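Local coordinates for putative glucoamylase (Bacteroides fragilis NCTC 9343, PDB 3EU8), which is of unconfirmed function but is probably a glucoamylase-like glycoside hydrolase of the six-hairpin class, at residues V182-W187 against E194-V199. Numbering follows the deposited sequence.
Sequences VLYWHW and EMNFPV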
ATOM      1  N   VAL A 182      20.773  10.366  -0.911  1.00 24.97           N
ATOM      2  CA  VAL A 182      19.977   9.196  -0.536  1.00 25.03           C
ATOM      3  C   VAL A 182      18.980   9.663   0.512  1.00 24.38           C
ATOM      4  O   VAL A 182      19.210  10.696   1.167  1.00 24.62           O
ATOM      5  CB  VAL A 182      20.866   8.051   0.010  1.00 25.57           C
ATOM      6  CG1 VAL A 182      21.587   8.518   1.276  1.00 20.52           C
ATOM      7  CG2 VAL A 182      20.016   6.762   0.231  1.00 23.50           C
ATOM      8  N   LEU A 183      17.888   8.907   0.676  1.00 24.27           N
ATOM      9  CA  LEU A 183      16.936   9.110   1.771  1.00 22.82           C
ATOM     10  C   LEU A 183      17.070   8.008   2.827  1.00 23.10           C
ATOM     11  O   LEU A 183      17.175   6.824   2.492  1.00 23.00           O
ATOM     12  CB  LEU A 183      15.494   9.173   1.247  1.00 21.81           C
ATOM     13  CG  LEU A 183      15.208  10.397   0.387  1.00 19.32           C
ATOM     14  CD1 LEU A 183      13.892  10.253  -0.350  1.00 16.60           C
ATOM     15  CD2 LEU A 183      15.258  11.719   1.176  1.00 18.57           C
ATOM     16  N   TYR A 184      17.064   8.426   4.092  1.00 23.11           N
ATOM     17  CA  TYR A 184      16.986   7.536   5.240  1.00 24.47           C
ATOM     18  C   TYR A 184      15.524   7.329   5.659  1.00 25.07           C
ATOM     19  O   TYR A 184      14.726   8.246   5.586  1.00 26.24           O
ATOM     20  CB  TYR A 184      17.780   8.102   6.406  1.00 26.67           C
ATOM     21  CG  TYR A 184      19.240   7.904   6.252  1.00 22.60           C
ATOM     22  CD1 TYR A 184      19.946   8.635   5.302  1.00 27.50           C
ATOM     23  CD2 TYR A 184      19.918   6.939   6.984  1.00 26.76           C
ATOM     24  CE1 TYR A 184      21.287   8.427   5.109  1.00 21.86           C
ATOM     25  CE2 TYR A 184      21.273   6.750   6.817  1.00 31.40           C
ATOM     26  CZ  TYR A 184      21.952   7.496   5.864  1.00 24.97           C
ATOM     27  OH  TYR A 184      23.316   7.345   5.658  1.00 31.79           O
ATOM     28  N   TRP A 185      15.207   6.106   6.043  1.00 24.78           N
ATOM     29  CA  TRP A 185      13.865   5.660   6.365  1.00 27.40           C
ATOM     30  C   TRP A 185      13.342   6.359   7.647  1.00 27.16           C
ATOM     31  O   TRP A 185      12.187   6.760   7.713  1.00 26.76           O
ATOM     32  CB  TRP A 185      13.908   4.115   6.551  1.00 26.87           C
ATOM     33  CG  TRP A 185      12.612   3.390   6.583  1.00 31.24           C
ATOM     34  CD1 TRP A 185      11.524   3.647   7.390  1.00 35.24           C
ATOM     35  CD2 TRP A 185      12.252   2.256   5.777  1.00 34.80           C
ATOM     36  NE1 TRP A 185      10.517   2.743   7.129  1.00 34.21           N
ATOM     37  CE2 TRP A 185      10.936   1.878   6.145  1.00 38.63           C
ATOM     38  CE3 TRP A 185      12.914   1.521   4.780  1.00 36.78           C
ATOM     39  CZ2 TRP A 185      10.256   0.797   5.532  1.00 32.94           C
ATOM     40  CZ3 TRP A 185      12.238   0.443   4.172  1.00 32.90           C
ATOM     41  CH2 TRP A 185      10.920   0.105   4.548  1.00 31.16           C
ATOM     42  N   HIS A 186      14.217   6.500   8.638  1.00 26.67           N
ATOM     43  CA  HIS A 186      13.839   6.940   9.974  1.00 27.72           C
ATOM     44  C   HIS A 186      14.679   8.120  10.461  1.00 29.33           C
ATOM     45  O   HIS A 186      15.825   8.276  10.038  1.00 30.90           O
ATOM     46  CB  HIS A 186      14.027   5.835  11.040  1.00 27.14           C
ATOM     47  CG  HIS A 186      13.639   4.453  10.616  1.00 30.67           C
ATOM     48  ND1 HIS A 186      14.551   3.547  10.105  1.00 37.05           N
ATOM     49  CD2 HIS A 186      12.456   3.794  10.699  1.00 30.25           C
ATOM     50  CE1 HIS A 186      13.934   2.401   9.863  1.00 40.19           C
ATOM     51  NE2 HIS A 186      12.656   2.531  10.191  1.00 27.23           N
ATOM     52  N   TRP A 187      14.088   8.904  11.369  1.00 27.47           N
ATOM     53  CA  TRP A 187      14.790   9.860  12.214  1.00 27.67           C
ATOM     54  C   TRP A 187      14.066   9.975  13.545  1.00 27.65           C
ATOM     55  O   TRP A 187      12.848  10.078  13.588  1.00 27.73           O
ATOM     56  CB  TRP A 187      14.890  11.241  11.573  1.00 29.41           C
ATOM     57  CG  TRP A 187      15.523  12.251  12.483  1.00 27.55           C
ATOM     58  CD1 TRP A 187      16.850  12.399  12.738  1.00 27.51           C
ATOM     59  CD2 TRP A 187      14.846  13.248  13.274  1.00 28.45           C
ATOM     60  NE1 TRP A 187      17.040  13.420  13.650  1.00 30.45           N
ATOM     61  CE2 TRP A 187      15.832  13.951  13.996  1.00 27.97           C
ATOM     62  CE3 TRP A 187      13.500  13.592  13.459  1.00 30.86           C
ATOM     63  CZ2 TRP A 187      15.521  15.003  14.874  1.00 28.99           C
ATOM     64  CZ3 TRP A 187      13.194  14.633  14.328  1.00 30.28           C
ATOM     65  CH2 TRP A 187      14.204  15.338  15.012  1.00 28.21           C
ATOM     66  N   GLU A 194      20.316   6.660  14.333  1.00 35.17           N
ATOM     67  CA  GLU A 194      20.849   5.372  14.767  1.00 37.22           C
ATOM     68  C   GLU A 194      20.190   4.164  14.089  1.00 37.36           C
ATOM     69  O   GLU A 194      20.808   3.098  13.999  1.00 37.74           O
ATOM     70  CB  GLU A 194      20.764   5.233  16.280  1.00 37.16           C
ATOM     71  CG  GLU A 194      21.857   5.976  17.043  1.00 42.13           C
ATOM     72  CD  GLU A 194      21.702   5.818  18.565  1.00 46.71           C
ATOM     73  OE1 GLU A 194      21.370   4.688  19.009  1.00 42.91           O
ATOM     74  OE2 GLU A 194      21.904   6.818  19.301  1.00 45.01           O
HETATM   75  N   MSE A 195      18.951   4.308  13.623  1.00 37.53           N
HETATM   76  CA  MSE A 195      18.319   3.228  12.847  1.00 38.07           C
HETATM   77  C   MSE A 195      19.119   3.004  11.565  1.00 37.63           C
HETATM   78  O   MSE A 195      19.255   1.878  11.099  1.00 38.29           O
HETATM   79  CB  MSE A 195      16.860   3.522  12.508  1.00 36.94           C
HETATM   80  CG  MSE A 195      15.892   3.466  13.670  1.00 40.20           C
HETATM   81 SE   MSE A 195      15.623   1.672  14.363  0.75 30.71          SE
HETATM   82  CE  MSE A 195      14.832   0.818  12.761  1.00 35.41           C
ATOM     83  N   ASN A 196      19.638   4.088  11.000  1.00 37.83           N
ATOM     84  CA  ASN A 196      20.621   4.004   9.935  1.00 38.30           C
ATOM     85  C   ASN A 196      20.224   3.133   8.734  1.00 37.20           C
ATOM     86  O   ASN A 196      20.919   2.207   8.369  1.00 37.47           O
ATOM     87  CB  ASN A 196      21.922   3.479  10.540  1.00 38.43           C
ATOM     88  CG  ASN A 196      23.089   3.632   9.604  1.00 41.13           C
ATOM     89  OD1 ASN A 196      23.093   4.514   8.758  1.00 41.54           O
ATOM     90  ND2 ASN A 196      24.086   2.773   9.754  1.00 35.98           N
ATOM     91  N   PHE A 197      19.119   3.459   8.100  1.00 36.08           N
ATOM     92  CA  PHE A 197      18.622   2.652   7.002  1.00 34.90           C
ATOM     93  C   PHE A 197      18.502   3.504   5.749  1.00 30.66           C
ATOM     94  O   PHE A 197      17.421   4.002   5.444  1.00 29.51           O
ATOM     95  CB  PHE A 197      17.265   2.050   7.425  1.00 35.67           C
ATOM     96  CG  PHE A 197      16.910   0.774   6.709  1.00 45.66           C
ATOM     97  CD1 PHE A 197      16.371   0.804   5.416  1.00 49.88           C
ATOM     98  CD2 PHE A 197      17.115  -0.465   7.325  1.00 53.33           C
ATOM     99  CE1 PHE A 197      16.043  -0.381   4.742  1.00 52.60           C
ATOM    100  CE2 PHE A 197      16.794  -1.657   6.661  1.00 59.48           C
ATOM    101  CZ  PHE A 197      16.249  -1.611   5.369  1.00 58.78           C
ATOM    102  N   PRO A 198      19.617   3.704   5.014  1.00 29.91           N
ATOM    103  CA  PRO A 198      19.442   4.373   3.704  1.00 29.01           C
ATOM    104  C   PRO A 198      18.666   3.462   2.763  1.00 28.88           C
ATOM    105  O   PRO A 198      18.866   2.259   2.784  1.00 29.06           O
ATOM    106  CB  PRO A 198      20.885   4.615   3.200  1.00 28.69           C
ATOM    107  CG  PRO A 198      21.751   3.678   3.965  1.00 29.16           C
ATOM    108  CD  PRO A 198      21.022   3.326   5.266  1.00 28.41           C
ATOM    109  N   VAL A 199      17.798   4.036   1.938  1.00 25.89           N
ATOM    110  CA  VAL A 199      16.866   3.258   1.168  1.00 24.68           C
ATOM    111  C   VAL A 199      17.311   3.161  -0.292  1.00 24.34           C
ATOM    112  O   VAL A 199      17.276   4.165  -1.018  1.00 23.60           O
ATOM    113  CB  VAL A 199      15.432   3.864   1.267  1.00 22.77           C
ATOM    114  CG1 VAL A 199      14.458   3.062   0.423  1.00 20.59           C
ATOM    115  CG2 VAL A 199      15.006   3.911   2.712  1.00 19.98           C
TER
HETATM  116  O   HOH W   1      24.657   5.287   6.717  1.00 40.06           O
HETATM  117  O   HOH W   2      17.973   6.846  10.859  1.00 22.12           O
HETATM  118  O   HOH W   3      17.003   5.035   9.135  1.00 28.65           O
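Trp-185 and Phe-197 both carry CG anti to the backbone N (chi1 -167° and -155°), which sends their rings out side by side. The indole turns its edge to the Phe-197 face in an offset edge-to-face pair, planes at 85°, with Trp-185 CE3 3.6 Å from Phe-197 CD1. Val-199 CG2 also rests near Trp-185 CE3. Selenomethionine Met-195 curls at its last two torsions, which brings its methyl over one face of the His-186 ring, with Met-195 CE 3.4 Å from His-186 CE1. Trp-185 CD1 lies over the opposite face. Pro-198 CB sits over a face of the Tyr-184 ring, 4.2 Å from its centroid. At that ring's edge, Asn-196 OD1 and Tyr-184 OH share a water. Other waters join His-186 O to Asn-196 N, and His-186 ND1 to Phe-197 N. Two direct backbone hydrogen bonds flank Tyr-184 and Pro-198: Val-199 N to Leu-183 O at 2.9 Å, and Trp-185 N to Phe-197 O at 3.1 Å. Tyr-209 OH of helix 206-214 bonds both Leu-183 N and Val-199 O. The arrangement is a single antiparallel beta bridge, its non-hydrogen-bonded pair Tyr-184 with Pro-198, tying the chain leading into strand 186-187 to the loop before helix 206-214.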